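Local atomic coordinates of rhusiopathiae surface protein B (Erysipelothrix rhusiopathiae, PDB entry 3V10), a protein that probably binds collagen through its adhesin domain, as a cell-wall-anchored surface protein of the bacterium. Residues V217-N222 with T259-T264. Numbering follows the deposited sequence.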
ATOM      1  N   VAL A 217      15.400 -11.580  -9.871  1.00 11.15           N
ATOM      2  CA  VAL A 217      16.413 -10.540 -10.045  1.00 11.50           C
ATOM      3  C   VAL A 217      16.494 -10.025 -11.475  1.00 12.96           C
ATOM      4  O   VAL A 217      16.512 -10.811 -12.412  1.00 15.92           O
ATOM      5  CB  VAL A 217      17.824 -11.065  -9.675  1.00 11.54           C
ATOM      6  CG1 VAL A 217      18.826  -9.929  -9.699  1.00 12.54           C
ATOM      7  CG2 VAL A 217      17.799 -11.737  -8.313  1.00 13.79           C
ATOM      8  N   ASP A 218      16.526  -8.708 -11.637  1.00 14.16           N
ATOM      9  CA  ASP A 218      16.684  -8.123 -12.959  1.00 17.37           C
ATOM     10  C   ASP A 218      18.170  -7.810 -13.054  1.00 18.06           C
ATOM     11  O   ASP A 218      18.748  -7.234 -12.129  1.00 16.88           O
ATOM     12  CB  ASP A 218      15.868  -6.841 -13.105  1.00 18.68           C
ATOM     13  CG  ASP A 218      14.381  -7.102 -13.120  1.00 22.76           C
ATOM     14  OD1 ASP A 218      13.939  -7.930 -13.941  1.00 25.47           O
ATOM     15  OD2 ASP A 218      13.654  -6.480 -12.317  1.00 28.06           O
ATOM     16  N   VAL A 219      18.793  -8.219 -14.154  1.00 17.12           N
ATOM     17  CA  VAL A 219      20.216  -7.989 -14.358  1.00 17.39           C
ATOM     18  C   VAL A 219      20.406  -7.204 -15.644  1.00 18.21           C
ATOM     19  O   VAL A 219      20.133  -7.710 -16.732  1.00 17.29           O
ATOM     20  CB  VAL A 219      20.978  -9.322 -14.466  1.00 17.44           C
ATOM     21  CG1 VAL A 219      22.478  -9.069 -14.598  1.00 20.47           C
ATOM     22  CG2 VAL A 219      20.685 -10.175 -13.251  1.00 19.64           C
ATOM     23  N   GLU A 220      20.868  -5.964 -15.513  1.00 19.23           N
ATOM     24  CA  GLU A 220      21.078  -5.113 -16.676  1.00 21.25           C
ATOM     25  C   GLU A 220      22.532  -4.678 -16.825  1.00 21.34           C
ATOM     26  O   GLU A 220      23.139  -4.168 -15.889  1.00 21.32           O
ATOM     27  CB  GLU A 220      20.185  -3.874 -16.590  1.00 22.52           C
ATOM     28  CG  GLU A 220      20.303  -2.960 -17.798  1.00 25.33           C
ATOM     29  CD  GLU A 220      19.452  -1.719 -17.672  1.00 27.75           C
ATOM     30  OE1 GLU A 220      19.714  -0.907 -16.756  1.00 29.93           O
ATOM     31  OE2 GLU A 220      18.522  -1.559 -18.491  1.00 28.87           O
ATOM     32  N   ALA A 221      23.086  -4.889 -18.012  1.00 22.61           N
ATOM     33  CA  ALA A 221      24.463  -4.504 -18.288  1.00 23.19           C
ATOM     34  C   ALA A 221      24.655  -4.400 -19.794  1.00 24.77           C
ATOM     35  O   ALA A 221      24.018  -5.126 -20.559  1.00 24.24           O
ATOM     36  CB  ALA A 221      25.423  -5.524 -17.699  1.00 22.59           C
ATOM     37  N   ASN A 222      25.539  -3.496 -20.203  1.00 25.94           N
ATOM     38  CA  ASN A 222      25.829  -3.254 -21.610  1.00 28.05           C
ATOM     39  C   ASN A 222      24.636  -3.352 -22.556  1.00 27.41           C
ATOM     40  O   ASN A 222      24.641  -4.152 -23.495  1.00 28.25           O
ATOM     41  CB  ASN A 222      26.966  -4.166 -22.095  1.00 30.85           C
ATOM     42  CG  ASN A 222      27.001  -5.493 -21.375  1.00 32.19           C
ATOM     43  OD1 ASN A 222      26.115  -6.331 -21.539  1.00 37.36           O
ATOM     44  ND2 ASN A 222      28.028  -5.689 -20.558  1.00 33.42           N
ATOM     45  N   THR A 259      27.129  -3.300 -13.670  1.00 17.57           N
ATOM     46  CA  THR A 259      25.872  -4.021 -13.805  1.00 17.64           C
ATOM     47  C   THR A 259      24.878  -3.632 -12.719  1.00 16.49           C
ATOM     48  O   THR A 259      25.237  -3.533 -11.546  1.00 15.97           O
ATOM     49  CB  THR A 259      26.114  -5.544 -13.740  1.00 16.15           C
ATOM     50  OG1 THR A 259      26.996  -5.933 -14.802  1.00 19.53           O
ATOM     51  CG2 THR A 259      24.803  -6.306 -13.879  1.00 18.34           C
ATOM     52  N   THR A 260      23.632  -3.401 -13.124  1.00 16.67           N
ATOM     53  CA  THR A 260      22.575  -3.042 -12.187  1.00 15.59           C
ATOM     54  C   THR A 260      21.780  -4.293 -11.842  1.00 16.52           C
ATOM     55  O   THR A 260      21.331  -5.019 -12.732  1.00 17.64           O
ATOM     56  CB  THR A 260      21.603  -2.008 -12.789  1.00 17.43           C
ATOM     57  OG1 THR A 260      22.311  -0.801 -13.091  1.00 18.20           O
ATOM     58  CG2 THR A 260      20.478  -1.695 -11.808  1.00 16.03           C
ATOM     59  N   PHE A 261      21.612  -4.540 -10.548  1.00 15.82           N
ATOM     60  CA  PHE A 261      20.865  -5.695 -10.076  1.00 15.98           C
ATOM     61  C   PHE A 261      19.649  -5.214  -9.312  1.00 15.63           C
ATOM     62  O   PHE A 261      19.772  -4.484  -8.329  1.00 17.12           O
ATOM     63  CB  PHE A 261      21.728  -6.553  -9.150  1.00 17.06           C
ATOM     64  CG  PHE A 261      22.920  -7.164  -9.825  1.00 17.08           C
ATOM     65  CD1 PHE A 261      22.809  -8.373 -10.500  1.00 16.51           C
ATOM     66  CD2 PHE A 261      24.151  -6.521  -9.795  1.00 17.54           C
ATOM     67  CE1 PHE A 261      23.914  -8.939 -11.139  1.00 19.55           C
ATOM     68  CE2 PHE A 261      25.259  -7.075 -10.428  1.00 18.85           C
ATOM     69  CZ  PHE A 261      25.139  -8.289 -11.100  1.00 17.79           C
ATOM     70  N   THR A 262      18.472  -5.613  -9.774  1.00 14.79           N
ATOM     71  CA  THR A 262      17.237  -5.239  -9.113  1.00 13.62           C
ATOM     72  C   THR A 262      16.645  -6.501  -8.508  1.00 13.99           C
ATOM     73  O   THR A 262      16.057  -7.320  -9.211  1.00 13.90           O
ATOM     74  CB  THR A 262      16.227  -4.630 -10.100  1.00 14.34           C
ATOM     75  OG1 THR A 262      16.842  -3.537 -10.796  1.00 14.64           O
ATOM     76  CG2 THR A 262      15.004  -4.117  -9.358  1.00 14.03           C
ATOM     77  N   VAL A 263      16.838  -6.664  -7.204  1.00 12.61           N
ATOM     78  CA  VAL A 263      16.314  -7.819  -6.490  1.00 11.31           C
ATOM     79  C   VAL A 263      14.897  -7.505  -6.022  1.00 12.64           C
ATOM     80  O   VAL A 263      14.676  -6.523  -5.310  1.00 11.90           O
ATOM     81  CB  VAL A 263      17.185  -8.158  -5.250  1.00 10.13           C
ATOM     82  CG1 VAL A 263      16.595  -9.341  -4.499  1.00 11.25           C
ATOM     83  CG2 VAL A 263      18.614  -8.469  -5.682  1.00  8.51           C
ATOM     84  N   THR A 264      13.936  -8.331  -6.426  1.00 10.66           N
ATOM     85  CA  THR A 264      12.555  -8.125  -6.022  1.00 11.54           C
ATOM     86  C   THR A 264      12.053  -9.325  -5.228  1.00  9.18           C
ATOM     87  O   THR A 264      12.536 -10.443  -5.395  1.00  8.61           O
ATOM     88  CB  THR A 264      11.629  -7.903  -7.244  1.00 12.61           C
ATOM     89  OG1 THR A 264      11.689  -9.042  -8.112  1.00 10.43           O
ATOM     90  CG2 THR A 264      12.062  -6.661  -8.013  1.00 13.84           C
TER
HETATM   91  O   HOH W   1      13.670  -8.235 -10.132  1.00 24.88           O
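Antiparallel pairing of Val217-Glu220 with Thr260-Val263 joins two inner strands of a five-stranded sheet in the collagen-binding domain, whose variant immunoglobulin fold (DEv-IgG) belongs to adhesins of the collagen-hug type. Strand 224-229 flanks the pair next to 208-221, and strand 180-187 lies beyond 260-269. The pairing illustrates how such a sheet presents two chemically different faces. Two hydrogen-bonded pairs, Asp218 with Thr262 and Glu220 with Thr260, supply four backbone bonds, the shortest running from Asp218 N to Thr262 O at 2.8 Å. Between and beside them, non-hydrogen-bonded pairs bring CA-H groups against carbonyls, as where Phe261 CA lies 3.3 Å from Asp218 O.

Val217, Val219, Phe261 and Val263 make up the apolar face. Val219 runs alongside Phe261, both side chains leaving the sheet on the same side, and Val219 CG1 comes within 3.7 Å of Phe261 CE1. That methyl, CG1, is set trans to the backbone N (chi1 -177°) and also meets Thr259 CG2, which packs 3.4 Å above the plane of the Phe261 ring, nearer its border than its centre. Val217 CG1 approaches more loosely at the ring edge, 4.4 Å from CD1 of Phe261.

Polar groups dominate the other face, yet the contact there is partly aliphatic: Asp218 CB and Thr262 CB meet at 3.7 Å. Charged ends reach beyond the pair: Asp218 OD1 hydrogen-bonds His227 ND1, and Glu220 OE1 forms a salt bridge with Lys191, while Thr260 OG1 bonds Asn188 O and Lys191. Thr262 O accepts twice, from Asp218 N and from a water. That water lies 2.7 Å from Thr262 O, hydrogen-bonds Thr264 OG1, and donates a weak bond to Asp218 OD2.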